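Local coordinates for putative GH105 family protein (Salmonella enterica subsp. enterica serovar Paratyphi A, PDB 3QWT) that is of unknown function but probably belongs to glycoside hydrolase family 105 and may cleave unsaturated uronyl units from oligosaccharides, at residues H10-L13 against L14-P17; L200-Q203 against N204-K208; L373-Y376 against L377-Y380. One frame throughout, in Å; residues are numbered along the deposited sequence.

Contact 1 (H10-L13 against L14-P17); sequences HSPL and LRQP
S11 grips the turn that follows it with two acceptors at once. Its hydroxyl OG takes the backbone N of L14 at 2.9 Å, while its carbonyl O receives both that same L14 N and the N of R15, each at 3.0 Å. The R15 donor meets this carbonyl nearly head-on (C=O...N 174°), whereas L14 N lies well above the carbonyl plane, so the two donors come in from clearly different directions. The hydroxyl is in position because chi1 of S11, 154°, turns OG away from the backbone nitrogen and over the amides of the turn; a weak bond from L13 N reaches it as well. This pairing, side-chain oxygen to residue i+3 and carbonyl to i+4, is an ST motif, and it curls one helix-like turn of backbone in the loop ahead of helix 23-37. P12 suits the place after the serine, since its ring fixes phi near the helical value and it has no N-H to offer. This closely knit side is also a subunit interface: OG bonds to E161 of a second subunit, and buried L14 packs on T157 of that subunit. The other side, formed by P12 and R15, is exposed and slacker. The extended arginine runs back along the turn, its CD 3.4 Å from S11 O, and lays one face of its guanidinium over P12, with NE 3.6 Å from P12 CA. Farther out, NH2 comes only to 4.1 Å from P12 CG, and NH1 stays 3.8 Å from the carbonyl O of H10.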
loop_
_atom_site.group_PDB
_atom_site.type_symbol
_atom_site.label_atom_id
_atom_site.label_comp_id
_atom_site.label_asym_id
_atom_site.label_seq_id
_atom_site.Cartn_x
_atom_site.Cartn_y
_atom_site.Cartn_z
ATOM N N HIS A 10 18.574 41.759 29.705
ATOM C CA HIS A 10 18.465 42.641 28.553
ATOM C C HIS A 10 18.014 41.918 27.283
ATOM O O HIS A 10 17.550 42.554 26.339
ATOM C CB HIS A 10 19.833 43.240 28.276
ATOM C CG HIS A 10 20.873 42.208 27.977
ATOM N ND1 HIS A 10 21.153 41.781 26.698
ATOM C CD2 HIS A 10 21.669 41.482 28.799
ATOM C CE1 HIS A 10 22.093 40.853 26.740
ATOM N NE2 HIS A 10 22.422 40.654 28.005
ATOM N N SER A 11 18.181 40.597 27.253
ATOM C CA SER A 11 17.950 39.800 26.043
ATOM C C SER A 11 16.653 39.010 26.058
ATOM O O SER A 11 16.461 38.142 26.908
ATOM C CB SER A 11 19.094 38.817 25.826
ATOM O OG SER A 11 18.638 37.701 25.087
ATOM N N PRO A 12 15.770 39.290 25.092
ATOM C CA PRO A 12 14.518 38.550 24.907
ATOM C C PRO A 12 14.779 37.054 24.781
ATOM O O PRO A 12 13.874 36.253 25.047
ATOM C CB PRO A 12 13.993 39.083 23.574
ATOM C CG PRO A 12 14.613 40.429 23.428
ATOM C CD PRO A 12 15.952 40.344 24.081
ATOM N N LEU A 13 16.000 36.694 24.381
ATOM C CA LEU A 13 16.374 35.296 24.194
ATOM C C LEU A 13 16.814 34.625 25.489
ATOM O O LEU A 13 16.559 33.435 25.699
ATOM C CB LEU A 13 17.493 35.162 23.157
ATOM C CG LEU A 13 17.255 35.682 21.736
ATOM C CD1 LEU A 13 18.399 35.277 20.808
ATOM C CD2 LEU A 13 15.932 35.182 21.188
ATOM N N LEU A 14 17.474 35.379 26.360
ATOM C CA LEU A 14 18.022 34.801 27.585
ATOM C C LEU A 14 17.166 34.961 28.844
ATOM O O LEU A 14 17.394 34.260 29.838
ATOM C CB LEU A 14 19.420 35.361 27.855
ATOM C CG LEU A 14 20.525 34.933 26.889
ATOM C CD1 LEU A 14 21.847 35.600 27.269
ATOM C CD2 LEU A 14 20.678 33.429 26.867
ATOM N N ARG A 15 16.191 35.868 28.809
ATOM C CA ARG A 15 15.525 36.312 30.040
ATOM C C ARG A 15 14.190 35.613 30.305
ATOM O O ARG A 15 13.514 35.175 29.375
ATOM C CB ARG A 15 15.349 37.845 30.048
ATOM C CG ARG A 15 14.047 38.338 29.440
ATOM C CD ARG A 15 14.189 39.724 28.837
ATOM N NE ARG A 15 13.086 40.003 27.917
ATOM C CZ ARG A 15 12.960 41.107 27.181
ATOM N NH1 ARG A 15 13.873 42.067 27.240
ATOM N NH2 ARG A 15 11.914 41.250 26.377
ATOM N N GLN A 16 13.819 35.515 31.580
ATOM C CA GLN A 16 12.575 34.861 31.981
ATOM C C GLN A 16 11.358 35.503 31.352
ATOM O O GLN A 16 11.379 36.674 30.993
ATOM C CB GLN A 16 12.391 34.929 33.492
ATOM C CG GLN A 16 13.392 34.155 34.292
ATOM C CD GLN A 16 13.238 34.412 35.777
ATOM O OE1 GLN A 16 13.703 33.631 36.605
ATOM N NE2 GLN A 16 12.581 35.514 36.120
ATOM N N PRO A 17 10.274 34.733 31.246
ATOM C CA PRO A 17 8.974 35.228 30.785
ATOM C C PRO A 17 8.351 36.199 31.794
ATOM O O PRO A 17 8.531 36.041 33.003
ATOM C CB PRO A 17 8.118 33.954 30.702
ATOM C CG PRO A 17 9.088 32.808 30.760
ATOM C CD PRO A 17 10.241 33.300 31.569
#

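Contact 2 (L200-Q203 against N204-K208); sequences LHVQ and NLMDK
N204 and L200 meet one turn apart at the C-terminal end of helix 188-205, in the alpha/alpha toroid of this protein. Starting from the backbone, N204 N bonds to L200 O at 3.1 Å, and the side chain then leans back over the same carbonyl. Its CB is 3.7 Å from L200 O, and CG keeps that contact because chi1, -74°, sets it beside the backbone nitrogen. At the fork the two ends part: OD1 passes 3.9 Å from CG of Q203, while ND2 stays 3.7 Å from L200 O and 4.1 Å from L200 CG, and is hydrogen-bonded to the hydroxyl of Y219. An amide suits this place, since its short stem can lie against the helix while its polar end serves the neighbouring loop. The amide of Q203 stands almost perpendicular to that of N204 (85°), and its NE2 is committed to Q262 of a third subunit.

One residue further along, H201 and L205 lie side by side, with the imidazole CD2 3.7 Å from the leucine methyl CD1; ND1 of the same ring bonds to Q197 O. L205 N bonds to H201 O. M206, a selenomethionine, is the first residue to leave helical backbone angles, yet its N still reaches V202 O at 3.1 Å. Its extended side chain follows V202, whose CG1 is 4.2 Å from SE. The chemistry thus divides the helix end: apolar groups of V202, L205 and M206 are buried, V202 and M206 against helix 255-272, with M206 also meeting Q203 of the third subunit, while the buried amide of N204 and the partly exposed one of Q203 each have a hydrogen-bonding partner outside the helix end.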
loop_
_atom_site.group_PDB
_atom_site.type_symbol
_atom_site.label_atom_id
_atom_site.label_comp_id
_atom_site.label_asym_id
_atom_site.label_seq_id
_atom_site.Cartn_x
_atom_site.Cartn_y
_atom_site.Cartn_z
ATOM N N LEU A 200 -20.732 24.774 4.443
ATOM C CA LEU A 200 -22.054 25.349 4.213
ATOM C C LEU A 200 -22.318 26.448 5.224
ATOM O O LEU A 200 -22.903 27.483 4.877
ATOM C CB LEU A 200 -23.167 24.294 4.288
ATOM C CG LEU A 200 -24.502 24.802 3.734
ATOM C CD1 LEU A 200 -24.346 25.172 2.262
ATOM C CD2 LEU A 200 -25.616 23.778 3.897
ATOM N N HIS A 201 -21.911 26.219 6.475
ATOM C CA HIS A 201 -22.093 27.229 7.504
ATOM C C HIS A 201 -21.323 28.502 7.116
ATOM O O HIS A 201 -21.888 29.593 7.152
ATOM C CB HIS A 201 -21.697 26.731 8.891
ATOM C CG HIS A 201 -22.773 25.938 9.574
ATOM N ND1 HIS A 201 -23.104 24.654 9.195
ATOM C CD2 HIS A 201 -23.618 26.264 10.580
ATOM C CE1 HIS A 201 -24.096 24.218 9.952
ATOM N NE2 HIS A 201 -24.435 25.177 10.794
ATOM N N VAL A 202 -20.054 28.346 6.732
ATOM C CA VAL A 202 -19.255 29.465 6.266
ATOM C C VAL A 202 -20.001 30.203 5.161
ATOM O O VAL A 202 -20.213 31.406 5.261
ATOM C CB VAL A 202 -17.853 29.030 5.777
ATOM C CG1 VAL A 202 -17.135 30.184 5.049
ATOM C CG2 VAL A 202 -17.018 28.568 6.946
ATOM N N GLN A 203 -20.420 29.478 4.126
ATOM C CA GLN A 203 -21.183 30.076 3.028
ATOM C C GLN A 203 -22.312 31.002 3.514
ATOM O O GLN A 203 -22.512 32.086 2.976
ATOM C CB GLN A 203 -21.766 28.981 2.134
ATOM C CG GLN A 203 -22.632 29.491 0.978
ATOM C CD GLN A 203 -22.992 28.371 -0.004
ATOM O OE1 GLN A 203 -22.110 27.659 -0.508
ATOM N NE2 GLN A 203 -24.291 28.203 -0.268
ATOM N N ASN A 204 -23.033 30.573 4.544
ATOM C CA ASN A 204 -24.272 31.231 4.942
ATOM C C ASN A 204 -24.131 32.235 6.079
ATOM O O ASN A 204 -24.973 33.122 6.231
ATOM C CB ASN A 204 -25.346 30.192 5.322
ATOM C CG ASN A 204 -25.929 29.470 4.114
ATOM O OD1 ASN A 204 -25.895 29.971 2.986
ATOM N ND2 ASN A 204 -26.482 28.283 4.354
ATOM N N LEU A 205 -23.077 32.105 6.876
ATOM C CA LEU A 205 -22.990 32.884 8.108
ATOM C C LEU A 205 -21.821 33.868 8.146
ATOM O O LEU A 205 -21.920 34.914 8.778
ATOM C CB LEU A 205 -22.962 31.962 9.321
ATOM C CG LEU A 205 -24.257 31.162 9.498
ATOM C CD1 LEU A 205 -24.041 29.921 10.373
ATOM C CD2 LEU A 205 -25.392 32.037 10.068
HETATM N N MSE A 206 -20.722 33.540 7.473
HETATM C CA MSE A 206 -19.594 34.451 7.443
HETATM C C MSE A 206 -19.959 35.752 6.720
HETATM O O MSE A 206 -20.645 35.756 5.698
HETATM C CB MSE A 206 -18.384 33.807 6.772
HETATM C CG MSE A 206 -17.184 34.753 6.669
HETATM SE SE MSE A 206 -15.743 34.119 5.491
HETATM C CE MSE A 206 -14.718 35.791 5.544
ATOM N N ASP A 207 -19.479 36.859 7.257
ATOM C CA ASP A 207 -19.673 38.157 6.625
ATOM C C ASP A 207 -18.376 38.555 5.946
ATOM O O ASP A 207 -17.468 39.062 6.601
ATOM C CB ASP A 207 -20.016 39.189 7.681
ATOM C CG ASP A 207 -20.108 40.584 7.115
ATOM O OD1 ASP A 207 -20.474 40.706 5.932
ATOM O OD2 ASP A 207 -19.817 41.542 7.855
ATOM N N LYS A 208 -18.269 38.302 4.647
ATOM C CA LYS A 208 -17.040 38.627 3.936
ATOM C C LYS A 208 -16.685 40.113 4.130
ATOM O O LYS A 208 -15.522 40.488 4.064
ATOM C CB LYS A 208 -17.187 38.309 2.454
ATOM C CG LYS A 208 -18.313 39.096 1.810
ATOM C CD LYS A 208 -18.566 38.654 0.379
ATOM C CE LYS A 208 -19.940 39.102 -0.062
ATOM N NZ LYS A 208 -20.049 39.075 -1.522
#

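Contact 3 (L373-Y376 against L377-Y380); sequences LTEY and LRNY
Y376 is touched by two residues from the next turn. With CG anti to the backbone N (chi1 -167°), its ring swings out to meet them: ND2 of N379 lies 3.7 Å from Y376 CE2, ring and amide planes 74° apart, and Y376 CE1 is 3.9 Å from CE1 of Y380. Y376 O lies at the edge of the Y380 ring, near its plane, 3.6 Å from Y380 CD1.

Along the backbone, R378 N and N379 N bond three residues back, to E375 O and Y376 O, and L377 N four back, to L373 O. The E375 carboxylate lies against the R378 stem, R378 CD 3.8 Å from E375 OE1, while the guanidinium stands farther off, with no salt bridge between them.

The second shell fixes these groups around 363-377, the last helix of the alpha/alpha toroid. Y376 OH bonds to E322 on helix 318-330. Y380, just after helix 363-377, bonds I21 O through its hydroxyl and stacks on H19, joining the chain's end to the segment ahead of helix 23-37. Thus the tyrosines bring flat apolar surface to a buried place while keeping their hydroxyls bonded. E375 pairs with R309 and R378 with E135 of a second subunit, which probably offsets each charge and tempers the closeness of R378 to R309.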
loop_
_atom_site.group_PDB
_atom_site.type_symbol
_atom_site.label_atom_id
_atom_site.label_comp_id
_atom_site.label_asym_id
_atom_site.label_seq_id
_atom_site.Cartn_x
_atom_site.Cartn_y
_atom_site.Cartn_z
ATOM N N LEU A 373 -8.143 29.604 30.005
ATOM C CA LEU A 373 -7.123 29.637 31.041
ATOM C C LEU A 373 -6.233 28.396 30.943
ATOM O O LEU A 373 -5.034 28.457 31.245
ATOM C CB LEU A 373 -7.726 29.815 32.446
ATOM C CG LEU A 373 -8.359 31.175 32.757
ATOM C CD1 LEU A 373 -9.017 31.170 34.138
ATOM C CD2 LEU A 373 -7.335 32.285 32.665
ATOM N N THR A 374 -6.796 27.283 30.483
ATOM C CA THR A 374 -6.002 26.061 30.312
ATOM C C THR A 374 -5.030 26.165 29.153
ATOM O O THR A 374 -3.882 25.728 29.242
ATOM C CB THR A 374 -6.879 24.830 30.119
ATOM O OG1 THR A 374 -7.687 24.638 31.285
ATOM C CG2 THR A 374 -6.011 23.604 29.906
ATOM N N GLU A 375 -5.490 26.741 28.053
ATOM C CA GLU A 375 -4.608 26.990 26.935
ATOM C C GLU A 375 -3.499 27.962 27.376
ATOM O O GLU A 375 -2.339 27.828 26.973
ATOM C CB GLU A 375 -5.407 27.505 25.729
ATOM C CG GLU A 375 -4.564 27.924 24.527
ATOM C CD GLU A 375 -3.796 26.778 23.857
ATOM O OE1 GLU A 375 -4.313 25.657 23.800
ATOM O OE2 GLU A 375 -2.674 27.009 23.358
ATOM N N TYR A 376 -3.843 28.916 28.235
ATOM C CA TYR A 376 -2.854 29.887 28.697
ATOM C C TYR A 376 -1.789 29.229 29.582
ATOM O O TYR A 376 -0.625 29.653 29.592
ATOM C CB TYR A 376 -3.535 31.033 29.438
ATOM C CG TYR A 376 -2.633 32.232 29.680
ATOM C CD1 TYR A 376 -2.184 32.542 30.965
ATOM C CD2 TYR A 376 -2.240 33.057 28.630
ATOM C CE1 TYR A 376 -1.376 33.622 31.196
ATOM C CE2 TYR A 376 -1.420 34.159 28.856
ATOM C CZ TYR A 376 -0.993 34.432 30.145
ATOM O OH TYR A 376 -0.178 35.517 30.398
ATOM N N LEU A 377 -2.195 28.186 30.310
ATOM C CA LEU A 377 -1.272 27.394 31.118
ATOM C C LEU A 377 -0.159 26.764 30.291
ATOM O O LEU A 377 0.921 26.495 30.812
ATOM C CB LEU A 377 -2.011 26.296 31.891
ATOM C CG LEU A 377 -2.461 26.689 33.308
ATOM C CD1 LEU A 377 -3.221 25.551 33.959
ATOM C CD2 LEU A 377 -1.282 27.109 34.187
ATOM N N ARG A 378 -0.412 26.517 29.011
ATOM C CA ARG A 378 0.632 25.941 28.160
ATOM C C ARG A 378 1.846 26.856 28.093
ATOM O O ARG A 378 2.968 26.388 27.935
ATOM C CB ARG A 378 0.116 25.611 26.759
ATOM C CG ARG A 378 -0.820 24.408 26.717
ATOM C CD ARG A 378 -1.178 24.064 25.280
ATOM N NE ARG A 378 -0.072 23.411 24.582
ATOM C CZ ARG A 378 0.202 22.111 24.680
ATOM N NH1 ARG A 378 1.223 21.581 24.010
ATOM N NH2 ARG A 378 -0.550 21.337 25.454
ATOM N N ASN A 379 1.620 28.158 28.232
ATOM C CA ASN A 379 2.727 29.113 28.377
ATOM C C ASN A 379 3.632 28.857 29.589
ATOM O O ASN A 379 4.711 29.443 29.692
ATOM C CB ASN A 379 2.213 30.554 28.421
ATOM C CG ASN A 379 1.818 31.067 27.058
ATOM O OD1 ASN A 379 2.251 30.543 26.041
ATOM N ND2 ASN A 379 0.994 32.102 27.032
ATOM N N TYR A 380 3.205 27.987 30.501
ATOM C CA TYR A 380 4.022 27.697 31.678
ATOM C C TYR A 380 4.770 26.375 31.574
ATOM O O TYR A 380 5.286 25.867 32.567
ATOM C CB TYR A 380 3.187 27.763 32.957
ATOM C CG TYR A 380 2.641 29.138 33.192
ATOM C CD1 TYR A 380 1.643 29.648 32.379
ATOM C CD2 TYR A 380 3.142 29.947 34.207
ATOM C CE1 TYR A 380 1.150 30.918 32.572
ATOM C CE2 TYR A 380 2.655 31.219 34.405
ATOM C CZ TYR A 380 1.658 31.701 33.585
ATOM O OH TYR A 380 1.153 32.966 33.762
#

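Overall arrangement
The three contacts follow one another along the chain, so none encloses or crosses another, and each closes just a local turn. Contact 1 lies in the loop ahead of helix 23-37, its centre about 34 Å from the centre of the chain, where it meets a second subunit. Contact 2 ends helix 188-205, about 34 Å from contact 1 at the nearest atoms, and faces a third subunit. Contact 3, near the C terminus, returns to the region of contact 1: their nearest atoms are about 6 Å apart, and it too touches the second subunit. The N-terminal loop and the end of helix 363-377 thus lie near each other beside one interface, while contact 2 serves another.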